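Aromatic-amino-acid:2-oxoglutarate transaminase (Candida albicans, PDB 6HND) probably transfers amino groups between aromatic amino acids, perhaps also 2-aminoadipate, and 2-oxo acids, using pyridoxal 5'-phosphate as its cofactor. Local coordinates at residues Ser167-Asn171 with Phe191-Phe197; Leu178-Asp182 with Ala201-Ala205. One frame throughout, in Å; residues are numbered along the deposited sequence.

Interaction 1: residues Ser167-Asn171 with Phe191-Phe197. With PLP (pyridoxal-5'-phosphate), chain E.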
loop_
_atom_site.group_PDB
_atom_site.type_symbol
_atom_site.label_atom_id
_atom_site.label_comp_id
_atom_site.label_asym_id
_atom_site.label_seq_id
_atom_site.Cartn_x
_atom_site.Cartn_y
_atom_site.Cartn_z
ATOM N N SER B 167 6.872 8.159 -1.646
ATOM C CA SER B 167 6.572 7.722 -3.030
ATOM C C SER B 167 5.063 7.486 -3.197
ATOM O O SER B 167 4.485 7.900 -4.224
ATOM C CB SER B 167 7.400 6.510 -3.375
ATOM O OG SER B 167 8.788 6.815 -3.270
ATOM N N ASP B 168 4.418 6.895 -2.194
ATOM C CA ASP B 168 2.945 6.800 -2.139
ATOM C C ASP B 168 2.281 8.203 -2.137
ATOM O O ASP B 168 1.283 8.410 -2.911
ATOM C CB ASP B 168 2.504 6.005 -0.909
ATOM C CG ASP B 168 1.029 5.690 -1.014
ATOM O OD1 ASP B 168 0.632 5.245 -2.109
ATOM O OD2 ASP B 168 0.288 5.931 -0.025
ATOM N N GLY B 169 2.745 9.120 -1.278
ATOM C CA GLY B 169 2.281 10.526 -1.252
ATOM C C GLY B 169 2.443 11.227 -2.602
ATOM O O GLY B 169 1.504 11.895 -3.046
ATOM N N LEU B 170 3.599 11.056 -3.248
ATOM C CA LEU B 170 3.931 11.657 -4.568
ATOM C C LEU B 170 3.031 11.107 -5.685
ATOM O O LEU B 170 2.670 11.864 -6.605
ATOM C CB LEU B 170 5.398 11.371 -4.888
ATOM C CG LEU B 170 6.424 12.063 -3.992
ATOM C CD1 LEU B 170 7.817 11.577 -4.346
ATOM C CD2 LEU B 170 6.311 13.576 -4.106
ATOM N N ASN B 171 2.693 9.828 -5.644
ATOM C CA ASN B 171 1.776 9.222 -6.636
ATOM C C ASN B 171 0.360 9.764 -6.405
ATOM O O ASN B 171 -0.318 10.097 -7.370
ATOM C CB ASN B 171 1.824 7.701 -6.594
ATOM C CG ASN B 171 0.966 7.123 -7.690
ATOM O OD1 ASN B 171 1.228 7.436 -8.865
ATOM N ND2 ASN B 171 -0.043 6.328 -7.315
ATOM N N PHE B 191 14.325 13.200 -7.659
ATOM C CA PHE B 191 13.920 11.848 -7.227
ATOM C C PHE B 191 13.233 11.176 -8.420
ATOM O O PHE B 191 12.017 11.331 -8.608
ATOM C CB PHE B 191 13.084 11.969 -5.953
ATOM C CG PHE B 191 12.678 10.650 -5.363
ATOM C CD1 PHE B 191 13.638 9.785 -4.878
ATOM C CD2 PHE B 191 11.348 10.270 -5.316
ATOM C CE1 PHE B 191 13.266 8.560 -4.353
ATOM C CE2 PHE B 191 10.981 9.043 -4.787
ATOM C CZ PHE B 191 11.945 8.194 -4.300
ATOM N N SER B 192 14.043 10.478 -9.214
ATOM C CA SER B 192 13.692 9.688 -10.435
ATOM C C SER B 192 12.349 8.965 -10.326
ATOM O O SER B 192 11.570 9.000 -11.268
ATOM C CB SER B 192 14.792 8.697 -10.768
ATOM O OG SER B 192 15.913 9.387 -11.291
ATOM N N PRO B 193 12.026 8.234 -9.242
ATOM C CA PRO B 193 10.782 7.489 -9.230
ATOM C C PRO B 193 9.561 8.406 -9.444
ATOM O O PRO B 193 8.586 7.943 -10.037
ATOM C CB PRO B 193 10.841 6.760 -7.880
ATOM C CG PRO B 193 12.324 6.632 -7.602
ATOM C CD PRO B 193 12.841 7.976 -8.047
ATOM N N PHE B 194 9.647 9.685 -9.063
ATOM C CA PHE B 194 8.550 10.658 -9.303
ATOM C C PHE B 194 8.064 10.623 -10.769
ATOM O O PHE B 194 6.834 10.728 -11.050
ATOM C CB PHE B 194 8.973 12.076 -8.949
ATOM C CG PHE B 194 7.845 13.031 -9.158
ATOM C CD1 PHE B 194 6.841 13.111 -8.225
ATOM C CD2 PHE B 194 7.726 13.736 -10.338
ATOM C CE1 PHE B 194 5.735 13.908 -8.448
ATOM C CE2 PHE B 194 6.617 14.545 -10.555
ATOM C CZ PHE B 194 5.624 14.630 -9.608
ATOM N N LEU B 195 8.986 10.519 -11.716
ATOM C CA LEU B 195 8.624 10.521 -13.150
ATOM C C LEU B 195 7.730 9.319 -13.483
ATOM O O LEU B 195 6.949 9.416 -14.452
ATOM C CB LEU B 195 9.902 10.540 -13.983
ATOM C CG LEU B 195 10.794 11.752 -13.725
ATOM C CD1 LEU B 195 12.134 11.579 -14.426
ATOM C CD2 LEU B 195 10.100 13.048 -14.133
ATOM N N ARG B 196 7.805 8.223 -12.731
ATOM C CA ARG B 196 6.900 7.075 -12.973
ATOM C C ARG B 196 5.459 7.501 -12.640
ATOM O O ARG B 196 4.519 7.137 -13.389
ATOM C CB ARG B 196 7.349 5.885 -12.134
ATOM C CG ARG B 196 8.690 5.304 -12.558
ATOM C CD ARG B 196 8.985 4.108 -11.668
ATOM N NE ARG B 196 9.923 3.135 -12.225
ATOM C CZ ARG B 196 9.601 2.067 -12.968
ATOM N NH1 ARG B 196 8.341 1.795 -13.288
ATOM N NH2 ARG B 196 10.568 1.262 -13.386
ATOM N N PHE B 197 5.287 8.264 -11.560
ATOM C CA PHE B 197 3.966 8.689 -11.045
ATOM C C PHE B 197 3.393 9.764 -11.969
ATOM O O PHE B 197 2.196 9.708 -12.235
ATOM C CB PHE B 197 4.070 9.194 -9.613
ATOM C CG PHE B 197 4.996 8.425 -8.714
ATOM C CD1 PHE B 197 5.055 7.038 -8.772
ATOM C CD2 PHE B 197 5.768 9.092 -7.766
ATOM C CE1 PHE B 197 5.902 6.332 -7.930
ATOM C CE2 PHE B 197 6.595 8.380 -6.906
ATOM C CZ PHE B 197 6.682 7.011 -7.010
HETATM N N1 PLP E . 11.533 11.722 -2.134
HETATM C C2 PLP E . 12.800 11.980 -1.836
HETATM C C2A PLP E . 13.330 13.318 -2.227
HETATM C C3 PLP E . 13.594 11.027 -1.141
HETATM O O3 PLP E . 14.895 11.328 -0.843
HETATM C C4 PLP E . 13.028 9.776 -0.780
HETATM C C4A PLP E . 13.823 8.823 0.029
HETATM C C5 PLP E . 11.673 9.549 -1.104
HETATM C C6 PLP E . 10.998 10.533 -1.785
HETATM C C5A PLP E . 10.977 8.233 -0.866
HETATM O O4P PLP E . 10.596 7.969 0.510
HETATM P P PLP E . 9.740 6.639 0.865
HETATM O O1P PLP E . 8.781 6.403 -0.295
HETATM O O2P PLP E . 9.109 7.043 2.195
HETATM O O3P PLP E . 10.724 5.522 1.003
HETATM O O HOH W 1 -0.228 8.658 -10.924
#
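Leu170 reaches into a group of three phenylalanines and touches all three, Phe197 and Phe194 with CB and Phe191 with methyl CD1. Its CB lies 3.7 Å from Phe197 CD2 and also meets the edge of the Phe194 ring near CD1. Its CG stands anti to the carbonyl carbon, which carries methyl CD1 toward the cofactor end, where it approaches Phe191 CD2 at 3.9 Å. Leucine suits this buried place, its aliphatic branches packing against aromatic carbons.

Phe197 slots between the two backbones. Asn171 CB sits over one face in a CH-pi contact, 25° off the ring normal, while Pro193 O lies over the centre of the opposite face. The amide of Asn171 is steeply tilted to the ring; one water donates both to its OD1 and to Phe197 O, and Tyr365 binds its ND2. Both ends of this buried amide are therefore satisfied.

Phe191, with CG anti to its backbone N (chi1 -177°), lays its ring along the pyridine of the cofactor, CE2 coming 3.4 Å from PLP C6. Pro193 CD backs the other face, and Ser167 OG lies at the edge in the ring plane. Ser167 grips PLP O1P twice, through N at 2.9 Å in a nearly straight bond (172°) and through OG at 3.0 Å. A small hydroxyl residue fits beside the phosphate, which is held near the start of helix 166-177, where the helix dipole probably adds stabilisation. This phosphate-binding helix start with an aromatic ring lying over the pyridine is characteristic of the fold-type I aminotransferase cofactor site.

Interaction 2: residues Leu178-Asp182 with Ala201-Ala205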
loop_
_atom_site.group_PDB
_atom_site.type_symbol
_atom_site.label_atom_id
_atom_site.label_comp_id
_atom_site.label_asym_id
_atom_site.label_seq_id
_atom_site.Cartn_x
_atom_site.Cartn_y
_atom_site.Cartn_z
ATOM N N LEU B 178 -2.708 16.044 -11.861
ATOM C CA LEU B 178 -2.336 15.945 -13.295
ATOM C C LEU B 178 -3.327 15.077 -14.084
ATOM O O LEU B 178 -3.423 13.879 -13.839
ATOM C CB LEU B 178 -0.924 15.374 -13.397
ATOM C CG LEU B 178 0.166 16.167 -12.695
ATOM C CD1 LEU B 178 1.489 15.426 -12.783
ATOM C CD2 LEU B 178 0.283 17.565 -13.257
ATOM N N ASP B 179 -4.000 15.652 -15.061
ATOM C CA ASP B 179 -4.771 14.892 -16.077
ATOM C C ASP B 179 -3.817 14.480 -17.184
ATOM O O ASP B 179 -2.699 15.049 -17.260
ATOM C CB ASP B 179 -5.923 15.725 -16.647
ATOM C CG ASP B 179 -7.141 15.670 -15.753
ATOM O OD1 ASP B 179 -7.516 14.530 -15.365
ATOM O OD2 ASP B 179 -7.686 16.746 -15.434
ATOM N N ASP B 180 -4.273 13.549 -18.010
ATOM C CA ASP B 180 -3.598 13.107 -19.257
ATOM C C ASP B 180 -3.322 14.345 -20.125
ATOM O O ASP B 180 -4.263 15.093 -20.371
ATOM C CB ASP B 180 -4.470 12.083 -19.989
ATOM C CG ASP B 180 -3.640 11.002 -20.640
ATOM O OD1 ASP B 180 -3.192 11.242 -21.781
ATOM O OD2 ASP B 180 -3.410 9.944 -19.969
ATOM N N GLY B 181 -2.075 14.563 -20.534
ATOM C CA GLY B 181 -1.693 15.712 -21.366
ATOM C C GLY B 181 -1.148 16.884 -20.562
ATOM O O GLY B 181 -0.555 17.795 -21.167
ATOM N N ASP B 182 -1.360 16.928 -19.250
ATOM C CA ASP B 182 -0.859 18.064 -18.430
ATOM C C ASP B 182 0.678 18.050 -18.395
ATOM O O ASP B 182 1.319 17.028 -18.705
ATOM C CB ASP B 182 -1.466 18.039 -17.033
ATOM C CG ASP B 182 -2.932 18.425 -17.004
ATOM O OD1 ASP B 182 -3.446 18.825 -18.072
ATOM O OD2 ASP B 182 -3.511 18.387 -15.900
ATOM N N ALA B 201 0.109 9.466 -14.654
ATOM C CA ALA B 201 -1.042 10.396 -14.649
ATOM C C ALA B 201 -1.251 10.911 -16.068
ATOM O O ALA B 201 -2.196 11.679 -16.241
ATOM C CB ALA B 201 -0.832 11.533 -13.659
ATOM N N GLY B 202 -0.376 10.518 -17.001
ATOM C CA GLY B 202 -0.333 10.958 -18.407
ATOM C C GLY B 202 0.343 12.328 -18.622
ATOM O O GLY B 202 0.189 12.910 -19.720
ATOM N N ALA B 203 1.102 12.832 -17.649
ATOM C CA ALA B 203 1.692 14.190 -17.686
ATOM C C ALA B 203 3.093 14.142 -18.303
ATOM O O ALA B 203 3.776 13.091 -18.181
ATOM C CB ALA B 203 1.708 14.769 -16.295
ATOM N N LYS B 204 3.498 15.225 -18.962
ATOM C CA LYS B 204 4.896 15.414 -19.444
ATOM C C LYS B 204 5.694 16.168 -18.359
ATOM O O LYS B 204 5.201 17.183 -17.818
ATOM C CB LYS B 204 4.946 16.129 -20.805
ATOM C CG LYS B 204 6.180 15.776 -21.641
ATOM C CD LYS B 204 6.887 16.945 -22.348
ATOM C CE LYS B 204 8.410 16.945 -22.240
ATOM N NZ LYS B 204 9.079 16.286 -23.387
ATOM N N ALA B 205 6.887 15.672 -18.046
ATOM C CA ALA B 205 7.873 16.322 -17.155
ATOM C C ALA B 205 8.707 17.311 -17.970
ATOM O O ALA B 205 9.340 16.908 -18.966
ATOM C CB ALA B 205 8.743 15.277 -16.519
#
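Leu178 and Ala203 meet through their side chains, leucine methyl CD1 lying 3.6 Å from the alanine CB. With CG anti to the carbonyl carbon (chi1 -59°), the leucine chain extends past Ala201 and Ala203: its CB passes 3.9 Å from Ala201 CB, and its farther branch rests on Ala203. A long aliphatic chain is thus matched by two small methyls, which let the backbones come close.

Beyond this apolar patch the contact is made mostly by main chain. Asp179 to Asp182 form a type II beta turn, whose third residue, Gly181, has a positive phi that suits a residue without a side chain. Its N donates to Gly202 O at 2.9 Å in an almost straight bond (171°), though the donor stands well above the carbonyl plane. Gly202 ends helix 193-200 with a Schellman motif; besides allowing positive phi, its bare CA leaves room for the Asp180 carboxylate, with OD2 3.6 Å from that CA.

The carboxylate of Asp182 turns back across the turn, and OD2 accepts from Asp179 N from above the carboxylate plane, at 2.9 Å. This short acidic side chain can therefore brace its own loop, while its main-chain O receives Lys204 N at 2.8 Å, in the carbonyl plane. The same oxygen also accepts a CA-H...O contact from Ala203. The carboxylate of Asp179 also leads away from 201-205 and receives the backbone N atoms of Lys10 and Arg11, and the Arg11 guanidinium binds Leu178 O and Ala201 O.

The contact joins the loop after helix 166-177 to the exit of helix 193-200, and its Lys204 bond begins the parallel pairing of strands 183-187 and 204-208, the latter the outermost strand on this side of the large mixed sheet.

Along the chain, helix 166-177 opens interaction 1 and leads into the 178-182 loop of interaction 2. Strand 183-187 then runs through the sheet and leads to residues 191-197, closing the first loop over 19 intervening residues; helix 193-200 returns to 201-205, closing the second over 18. The segments alternate, so the two loops cross rather than nest, and both share strand 183-187. Together they form a beta-alpha-beta crossover from strand 183-187 through helix 193-200 to strand 204-208, anchored to helix 166-177 at the cofactor end and beyond its last turn. The contacts, with centres about 13 Å apart, meet directly where Leu195 CD2 packs 3.5 Å from Ala205 CB.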